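Local coordinates for protein oxidoreductase (Methanosarcina mazei, PDB 3KA7) that binds flavin-adenine dinucleotide and is probably an oxidoreductase of the flavin-containing amine oxidoreductase family, its substrate not established, at residues N107-L112 with M119-L124; W141-V146 with W150-A155. All coordinates share one frame; numbering follows the deposited sequence.

Contact 1: N107-L112 with M119-L124; sequences NDFPSL and MKIALL
Ile121 meets the 107-112 segment through a single methyl, CG2, which sits against both Pro110 and Phe109. The closer of the two approaches is Pro110 CG to Ile121 CG2 at 3.9 Å, with the proline ring and the isoleucine side chain set at about a right angle. The far end of the phenylalanine ring comes in beside it, Phe109 CZ lying 4.1 Å from the same CG2, at a slant to the ring plane.

Ile121 can offer this methyl because CG2 stands anti to its backbone N (chi1 of CG1 -69°). In Phe109 a chi1 of 74° tucks CG over the backbone, and the end of the ring then comes nearer Ile121 than the CB bond alone would suggest. Pro110 CD lies over one face of the ring, 3.3 Å above its plane and toward the rim, and probably helps, with Phe154, to hold the ring's tilt.

The segment itself is a short 3-10 turn. Asp108 O receives two donors from Ser111, the backbone N at 2.9 Å and the hydroxyl OG at 2.6 Å, the latter in the carbonyl plane, and this pair of bonds closes the turn across Phe109 and Pro110. Farther out, helix 149-163 covers another part of the pair: Leu151 touches both Phe109 and Ile121, and Phe154 stacks on the Phe109 ring.

No hydrogen bond joins 107-112 to 119-124, and they bury just 99 Å² between them. With nothing directional across it, the contact depends on shape and apolar burial, while the polar bonds nearby order the turn that presents Pro110 and Phe109.

Contact 2: W141-V146 with W150-A155; sequences WIKSQV and WLIKFA
Ile142 and Ile152 lie alongside each other, running opposite ways, and the tip of Ile152 ends against the branch point of its partner: Ile152 CD1 is 3.6 Å from Ile142 CG2 and about as near to CB. The same CG2, anti to the backbone N of Ile142, also rests on Leu151 CB at 3.7 Å, here at an oblique angle. Ile142's other branch runs out extended (chi2 170°) until its CD1 reaches Ala155 CB at 3.5 Å, a close fit for two methyl carbons.

These residues join two consecutive helices, 138-145 and 149-163, into an antiparallel helical hairpin. The axes of their segments 141-145 and 150-155 run at 159° to one another and come within 10.0 Å, with Ile142 and Leu151 the nearest pair by CA. The hairpin belongs to a helical part of the chain well away from the flavin.

Near the turn Val146 and Leu151 cross at about a right angle. Leu151 CD1 lies against the CB end of the valine, 3.8 Å from Val146 CB and only slightly farther from both methyls, outside the fork between them. On the outer side Lys143 contributes its aliphatic stem, CG lying 4.1 Å from Ile152 CD1, also nearly perpendicular. Behind the apolar row, Ser144 OG donates to a lone pair of Trp141 O and accepts from Gln145 NE2, while Gln145 CG covers part of one face of the Trp141 indole.

In the fold
Both contacts are apolar, but they differ in depth. Contact 2 is a buried helix-to-helix interface of 272 Å², whereas contact 1 is a smaller, partly buried one in which the turn leading into helix 115-127 packs back on that helix. They follow each other along the chain, with centres 11 Å apart, and hold different pairs of elements. The polar links lie between them: Phe109 O probably accepts a hydrogen bond from Trp150 NE1, and Lys120 NZ probably bonds to Gln145 O. Helix 115-127 touches both arms of the hairpin, Leu124 packing on Gln145 and Ile121 on Leu151.

Contact 1: N107-L112 with M119-L124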
ATOM      1  N   ASN A 107      -6.381  11.550  16.301  1.00 20.50           N
ATOM      2  CA  ASN A 107      -5.605  11.639  17.542  1.00 22.04           C
ATOM      3  C   ASN A 107      -6.435  11.738  18.820  1.00 22.14           C
ATOM      4  O   ASN A 107      -5.892  11.586  19.925  1.00 22.93           O
ATOM      5  CB  ASN A 107      -4.586  12.773  17.466  1.00 22.69           C
ATOM      6  CG  ASN A 107      -3.480  12.489  16.474  1.00 25.10           C
ATOM      7  OD1 ASN A 107      -3.276  13.246  15.522  1.00 29.84           O
ATOM      8  ND2 ASN A 107      -2.763  11.384  16.678  1.00 26.67           N
ATOM      9  N   ASP A 108      -7.740  11.981  18.675  1.00 21.78           N
ATOM     10  CA  ASP A 108      -8.659  12.040  19.814  1.00 21.71           C
ATOM     11  C   ASP A 108      -9.377  10.712  20.056  1.00 20.98           C
ATOM     12  O   ASP A 108     -10.416  10.682  20.716  1.00 21.24           O
ATOM     13  CB  ASP A 108      -9.704  13.146  19.620  1.00 22.08           C
ATOM     14  CG  ASP A 108      -9.121  14.539  19.755  1.00 24.60           C
ATOM     15  OD1 ASP A 108      -7.973  14.678  20.251  1.00 26.23           O
ATOM     16  OD2 ASP A 108      -9.826  15.505  19.380  1.00 26.75           O
ATOM     17  N   PHE A 109      -8.833   9.616  19.530  1.00 19.78           N
ATOM     18  CA  PHE A 109      -9.496   8.317  19.670  1.00 19.39           C
ATOM     19  C   PHE A 109      -9.697   7.942  21.146  1.00 19.17           C
ATOM     20  O   PHE A 109     -10.695   7.314  21.496  1.00 18.89           O
ATOM     21  CB  PHE A 109      -8.781   7.198  18.866  1.00 19.43           C
ATOM     22  CG  PHE A 109      -7.494   6.727  19.473  1.00 18.67           C
ATOM     23  CD1 PHE A 109      -7.498   5.752  20.458  1.00 18.64           C
ATOM     24  CD2 PHE A 109      -6.279   7.260  19.064  1.00 18.79           C
ATOM     25  CE1 PHE A 109      -6.319   5.313  21.023  1.00 18.23           C
ATOM     26  CE2 PHE A 109      -5.091   6.825  19.629  1.00 18.62           C
ATOM     27  CZ  PHE A 109      -5.114   5.853  20.613  1.00 19.07           C
ATOM     28  N   PRO A 110      -8.772   8.365  22.027  1.00 19.00           N
ATOM     29  CA  PRO A 110      -8.993   7.983  23.426  1.00 19.19           C
ATOM     30  C   PRO A 110     -10.138   8.751  24.081  1.00 19.44           C
ATOM     31  O   PRO A 110     -10.630   8.336  25.134  1.00 19.63           O
ATOM     32  CB  PRO A 110      -7.658   8.326  24.109  1.00 19.33           C
ATOM     33  CG  PRO A 110      -6.649   8.466  22.965  1.00 18.82           C
ATOM     34  CD  PRO A 110      -7.472   9.026  21.833  1.00 18.83           C
ATOM     35  N   SER A 111     -10.565   9.854  23.466  1.00 19.66           N
ATOM     36  CA  SER A 111     -11.614  10.697  24.054  1.00 19.87           C
ATOM     37  C   SER A 111     -12.938   9.968  24.272  1.00 19.94           C
ATOM     38  O   SER A 111     -13.775  10.425  25.065  1.00 20.30           O
ATOM     39  CB  SER A 111     -11.861  11.931  23.193  1.00 20.32           C
ATOM     40  OG  SER A 111     -12.488  11.555  21.978  1.00 21.26           O
ATOM     41  N   LEU A 112     -13.127   8.836  23.595  1.00 18.64           N
ATOM     42  CA  LEU A 112     -14.381   8.092  23.676  1.00 18.31           C
ATOM     43  C   LEU A 112     -14.345   7.042  24.775  1.00 17.93           C
ATOM     44  O   LEU A 112     -15.335   6.354  25.031  1.00 18.07           O
ATOM     45  CB  LEU A 112     -14.716   7.431  22.336  1.00 18.37           C
ATOM     46  CG  LEU A 112     -14.932   8.379  21.154  1.00 18.78           C
ATOM     47  CD1 LEU A 112     -15.433   7.591  19.956  1.00 19.98           C
ATOM     48  CD2 LEU A 112     -15.916   9.494  21.511  1.00 20.58           C
HETATM   49  N   MSE A 119      -6.657   7.685  30.579  1.00 13.99           N
HETATM   50  CA  MSE A 119      -5.395   7.930  31.252  1.00 14.17           C
HETATM   51  C   MSE A 119      -4.441   6.755  31.040  1.00 13.78           C
HETATM   52  O   MSE A 119      -3.238   6.950  30.920  1.00 13.79           O
HETATM   53  CB  MSE A 119      -5.601   8.203  32.754  1.00 14.43           C
HETATM   54  CG  MSE A 119      -6.288   9.536  33.078  1.00 16.87           C
HETATM   55 SE   MSE A 119      -5.535  11.093  32.184  1.00 23.27          SE
HETATM   56  CE  MSE A 119      -6.702  11.144  30.643  1.00 22.85           C
ATOM     57  N   LYS A 120      -4.967   5.534  30.995  1.00 13.55           N
ATOM     58  CA  LYS A 120      -4.095   4.394  30.727  1.00 13.33           C
ATOM     59  C   LYS A 120      -3.475   4.561  29.338  1.00 13.20           C
ATOM     60  O   LYS A 120      -2.264   4.402  29.166  1.00 12.94           O
ATOM     61  CB  LYS A 120      -4.843   3.060  30.860  1.00 13.65           C
ATOM     62  CG  LYS A 120      -3.915   1.828  30.878  1.00 15.40           C
ATOM     63  CD  LYS A 120      -4.645   0.569  31.297  1.00 16.60           C
ATOM     64  CE  LYS A 120      -3.711  -0.631  31.255  1.00 18.68           C
ATOM     65  NZ  LYS A 120      -4.400  -1.864  31.740  1.00 16.67           N
ATOM     66  N   ILE A 121      -4.296   4.916  28.359  1.00 12.75           N
ATOM     67  CA  ILE A 121      -3.777   5.098  27.001  1.00 13.33           C
ATOM     68  C   ILE A 121      -2.741   6.224  26.958  1.00 12.57           C
ATOM     69  O   ILE A 121      -1.708   6.098  26.299  1.00 12.49           O
ATOM     70  CB  ILE A 121      -4.918   5.354  25.981  1.00 13.71           C
ATOM     71  CG1 ILE A 121      -5.780   4.092  25.780  1.00 14.75           C
ATOM     72  CG2 ILE A 121      -4.360   5.877  24.665  1.00 14.61           C
ATOM     73  CD1 ILE A 121      -5.043   2.821  25.319  1.00 16.66           C
ATOM     74  N   ALA A 122      -3.010   7.329  27.654  1.00 12.11           N
ATOM     75  CA  ALA A 122      -2.040   8.433  27.744  1.00 11.49           C
ATOM     76  C   ALA A 122      -0.674   7.940  28.206  1.00 11.24           C
ATOM     77  O   ALA A 122       0.347   8.338  27.643  1.00 11.16           O
ATOM     78  CB  ALA A 122      -2.528   9.532  28.689  1.00 12.11           C
ATOM     79  N   LEU A 123      -0.643   7.099  29.240  1.00 11.27           N
ATOM     80  CA  LEU A 123       0.649   6.599  29.729  1.00 11.54           C
ATOM     81  C   LEU A 123       1.288   5.591  28.786  1.00 11.08           C
ATOM     82  O   LEU A 123       2.503   5.604  28.587  1.00 11.51           O
ATOM     83  CB  LEU A 123       0.555   6.048  31.145  1.00 12.17           C
ATOM     84  CG  LEU A 123       0.891   7.211  32.084  1.00 14.86           C
ATOM     85  CD1 LEU A 123       0.337   7.008  33.434  1.00 21.04           C
ATOM     86  CD2 LEU A 123       2.378   7.489  32.162  1.00 16.34           C
ATOM     87  N   LEU A 124       0.474   4.735  28.194  1.00 11.11           N
ATOM     88  CA  LEU A 124       0.993   3.796  27.188  1.00 11.51           C
ATOM     89  C   LEU A 124       1.593   4.550  25.995  1.00 11.60           C
ATOM     90  O   LEU A 124       2.552   4.107  25.398  1.00 10.99           O
ATOM     91  CB  LEU A 124      -0.094   2.827  26.731  1.00 11.24           C
ATOM     92  CG  LEU A 124      -0.512   1.766  27.763  1.00 12.42           C
ATOM     93  CD1 LEU A 124      -1.787   1.047  27.303  1.00 13.34           C
ATOM     94  CD2 LEU A 124       0.625   0.770  28.078  1.00 12.94           C
TER

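Contact 2: W141-V146 with W150-A155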
ATOM      1  N   TRP A 141      -3.167  -7.783  22.183  1.00 11.70           N
ATOM      2  CA  TRP A 141      -2.535  -6.792  23.070  1.00 11.37           C
ATOM      3  C   TRP A 141      -3.532  -5.733  23.578  1.00 11.92           C
ATOM      4  O   TRP A 141      -3.597  -5.452  24.777  1.00 11.88           O
ATOM      5  CB  TRP A 141      -1.306  -6.132  22.414  1.00 10.86           C
ATOM      6  CG  TRP A 141      -0.683  -5.138  23.310  1.00 10.90           C
ATOM      7  CD1 TRP A 141       0.211  -5.380  24.321  1.00 10.94           C
ATOM      8  CD2 TRP A 141      -0.924  -3.728  23.318  1.00 10.56           C
ATOM      9  NE1 TRP A 141       0.540  -4.202  24.952  1.00 11.57           N
ATOM     10  CE2 TRP A 141      -0.147  -3.176  24.360  1.00 10.94           C
ATOM     11  CE3 TRP A 141      -1.711  -2.877  22.540  1.00 13.62           C
ATOM     12  CZ2 TRP A 141      -0.140  -1.812  24.644  1.00 10.73           C
ATOM     13  CZ3 TRP A 141      -1.706  -1.513  22.831  1.00 12.75           C
ATOM     14  CH2 TRP A 141      -0.920  -1.001  23.870  1.00 12.35           C
ATOM     15  N   ILE A 142      -4.323  -5.156  22.679  1.00 11.80           N
ATOM     16  CA  ILE A 142      -5.287  -4.159  23.095  1.00 12.53           C
ATOM     17  C   ILE A 142      -6.172  -4.734  24.198  1.00 13.54           C
ATOM     18  O   ILE A 142      -6.365  -4.101  25.237  1.00 14.13           O
ATOM     19  CB  ILE A 142      -6.188  -3.710  21.929  1.00 12.01           C
ATOM     20  CG1 ILE A 142      -5.362  -2.900  20.922  1.00 10.68           C
ATOM     21  CG2 ILE A 142      -7.350  -2.869  22.467  1.00 13.40           C
ATOM     22  CD1 ILE A 142      -6.101  -2.612  19.609  1.00 11.18           C
ATOM     23  N   LYS A 143      -6.673  -5.942  23.971  1.00 14.08           N
ATOM     24  CA  LYS A 143      -7.592  -6.597  24.910  1.00 15.81           C
ATOM     25  C   LYS A 143      -6.958  -6.806  26.285  1.00 16.34           C
ATOM     26  O   LYS A 143      -7.649  -6.798  27.315  1.00 16.78           O
ATOM     27  CB  LYS A 143      -8.084  -7.931  24.335  1.00 15.94           C
ATOM     28  CG  LYS A 143      -9.102  -7.782  23.209  1.00 17.98           C
ATOM     29  CD  LYS A 143      -9.701  -9.118  22.821  1.00 21.90           C
ATOM     30  CE  LYS A 143     -10.705  -8.952  21.690  1.00 24.38           C
ATOM     31  NZ  LYS A 143     -11.479 -10.209  21.463  1.00 27.11           N
ATOM     32  N   SER A 144      -5.642  -6.983  26.303  1.00 16.29           N
ATOM     33  CA  SER A 144      -4.920  -7.166  27.562  1.00 16.33           C
ATOM     34  C   SER A 144      -4.825  -5.840  28.330  1.00 16.40           C
ATOM     35  O   SER A 144      -4.561  -5.828  29.539  1.00 16.74           O
ATOM     36  CB  SER A 144      -3.525  -7.754  27.306  1.00 16.44           C
ATOM     37  OG  SER A 144      -2.635  -6.772  26.775  1.00 15.57           O
ATOM     38  N   GLN A 145      -5.056  -4.726  27.630  1.00 16.18           N
ATOM     39  CA  GLN A 145      -4.883  -3.384  28.206  1.00 16.17           C
ATOM     40  C   GLN A 145      -6.194  -2.690  28.599  1.00 16.67           C
ATOM     41  O   GLN A 145      -6.290  -2.075  29.671  1.00 16.55           O
ATOM     42  CB  GLN A 145      -4.123  -2.481  27.229  1.00 15.79           C
ATOM     43  CG  GLN A 145      -2.709  -2.968  26.942  1.00 15.71           C
ATOM     44  CD  GLN A 145      -1.939  -3.164  28.216  1.00 16.38           C
ATOM     45  OE1 GLN A 145      -1.726  -2.217  28.970  1.00 16.62           O
ATOM     46  NE2 GLN A 145      -1.527  -4.399  28.479  1.00 17.59           N
ATOM     47  N   VAL A 146      -7.181  -2.766  27.709  1.00 17.33           N
ATOM     48  CA  VAL A 146      -8.464  -2.079  27.864  1.00 18.49           C
ATOM     49  C   VAL A 146      -9.591  -2.983  27.341  1.00 18.92           C
ATOM     50  O   VAL A 146      -9.468  -3.558  26.253  1.00 19.02           O
ATOM     51  CB  VAL A 146      -8.476  -0.747  27.063  1.00 18.55           C
ATOM     52  CG1 VAL A 146      -9.851  -0.091  27.137  1.00 19.65           C
ATOM     53  CG2 VAL A 146      -7.380   0.199  27.570  1.00 19.18           C
ATOM     54  N   TRP A 150     -14.579  -0.362  21.811  1.00 14.32           N
ATOM     55  CA  TRP A 150     -14.221   0.763  20.931  1.00 13.88           C
ATOM     56  C   TRP A 150     -12.815   0.631  20.355  1.00 12.98           C
ATOM     57  O   TRP A 150     -12.595   0.851  19.164  1.00 12.01           O
ATOM     58  CB  TRP A 150     -14.355   2.102  21.669  1.00 13.63           C
ATOM     59  CG  TRP A 150     -13.539   3.267  21.102  1.00 13.98           C
ATOM     60  CD1 TRP A 150     -12.616   4.025  21.776  1.00 14.24           C
ATOM     61  CD2 TRP A 150     -13.584   3.796  19.766  1.00 14.10           C
ATOM     62  NE1 TRP A 150     -12.082   4.980  20.945  1.00 15.33           N
ATOM     63  CE2 TRP A 150     -12.665   4.867  19.708  1.00 14.20           C
ATOM     64  CE3 TRP A 150     -14.306   3.460  18.614  1.00 13.88           C
ATOM     65  CZ2 TRP A 150     -12.447   5.606  18.544  1.00 14.44           C
ATOM     66  CZ3 TRP A 150     -14.092   4.200  17.456  1.00 12.35           C
ATOM     67  CH2 TRP A 150     -13.174   5.262  17.433  1.00 12.99           C
ATOM     68  N   LEU A 151     -11.851   0.275  21.194  1.00 12.46           N
ATOM     69  CA  LEU A 151     -10.491   0.209  20.694  1.00 11.86           C
ATOM     70  C   LEU A 151     -10.315  -0.893  19.645  1.00 12.18           C
ATOM     71  O   LEU A 151      -9.497  -0.736  18.733  1.00 12.12           O
ATOM     72  CB  LEU A 151      -9.471   0.053  21.829  1.00 12.72           C
ATOM     73  CG  LEU A 151      -9.357   1.234  22.789  1.00 13.25           C
ATOM     74  CD1 LEU A 151      -8.167   0.974  23.740  1.00 14.74           C
ATOM     75  CD2 LEU A 151      -9.190   2.547  22.023  1.00 15.58           C
ATOM     76  N   ILE A 152     -11.061  -1.993  19.765  1.00 11.80           N
ATOM     77  CA  ILE A 152     -10.977  -3.076  18.764  1.00 12.13           C
ATOM     78  C   ILE A 152     -11.634  -2.658  17.448  1.00 11.59           C
ATOM     79  O   ILE A 152     -11.087  -2.905  16.371  1.00 11.51           O
ATOM     80  CB  ILE A 152     -11.565  -4.415  19.268  1.00 12.44           C
ATOM     81  CG1 ILE A 152     -10.783  -4.902  20.500  1.00 13.82           C
ATOM     82  CG2 ILE A 152     -11.477  -5.477  18.184  1.00 13.68           C
ATOM     83  CD1 ILE A 152      -9.286  -4.982  20.264  1.00 17.48           C
ATOM     84  N   LYS A 153     -12.793  -2.008  17.532  1.00 10.70           N
ATOM     85  CA  LYS A 153     -13.434  -1.481  16.317  1.00 10.73           C
ATOM     86  C   LYS A 153     -12.511  -0.484  15.619  1.00 10.20           C
ATOM     87  O   LYS A 153     -12.352  -0.516  14.390  1.00  9.31           O
ATOM     88  CB  LYS A 153     -14.759  -0.786  16.651  1.00 11.70           C
ATOM     89  CG  LYS A 153     -15.707  -1.652  17.437  1.00 14.06           C
ATOM     90  CD  LYS A 153     -16.104  -2.868  16.659  1.00 20.38           C
ATOM     91  CE  LYS A 153     -17.192  -2.544  15.665  1.00 22.71           C
ATOM     92  NZ  LYS A 153     -17.732  -3.791  15.031  1.00 27.11           N
ATOM     93  N   PHE A 154     -11.919   0.411  16.407  1.00  9.68           N
ATOM     94  CA  PHE A 154     -11.028   1.440  15.881  1.00  9.99           C
ATOM     95  C   PHE A 154      -9.805   0.774  15.259  1.00  9.71           C
ATOM     96  O   PHE A 154      -9.433   1.084  14.133  1.00  9.44           O
ATOM     97  CB  PHE A 154     -10.623   2.405  17.008  1.00  9.74           C
ATOM     98  CG  PHE A 154      -9.601   3.423  16.604  1.00 11.87           C
ATOM     99  CD1 PHE A 154      -9.870   4.336  15.607  1.00 11.67           C
ATOM    100  CD2 PHE A 154      -8.366   3.477  17.243  1.00 13.68           C
ATOM    101  CE1 PHE A 154      -8.931   5.273  15.227  1.00 12.94           C
ATOM    102  CE2 PHE A 154      -7.421   4.411  16.876  1.00 14.45           C
ATOM    103  CZ  PHE A 154      -7.708   5.319  15.857  1.00 14.35           C
ATOM    104  N   ALA A 155      -9.202  -0.164  15.987  1.00  9.20           N
ATOM    105  CA  ALA A 155      -8.023  -0.889  15.476  1.00  9.33           C
ATOM    106  C   ALA A 155      -8.328  -1.630  14.179  1.00  9.48           C
ATOM    107  O   ALA A 155      -7.523  -1.609  13.238  1.00  9.67           O
ATOM    108  CB  ALA A 155      -7.498  -1.849  16.515  1.00  9.70           C
TER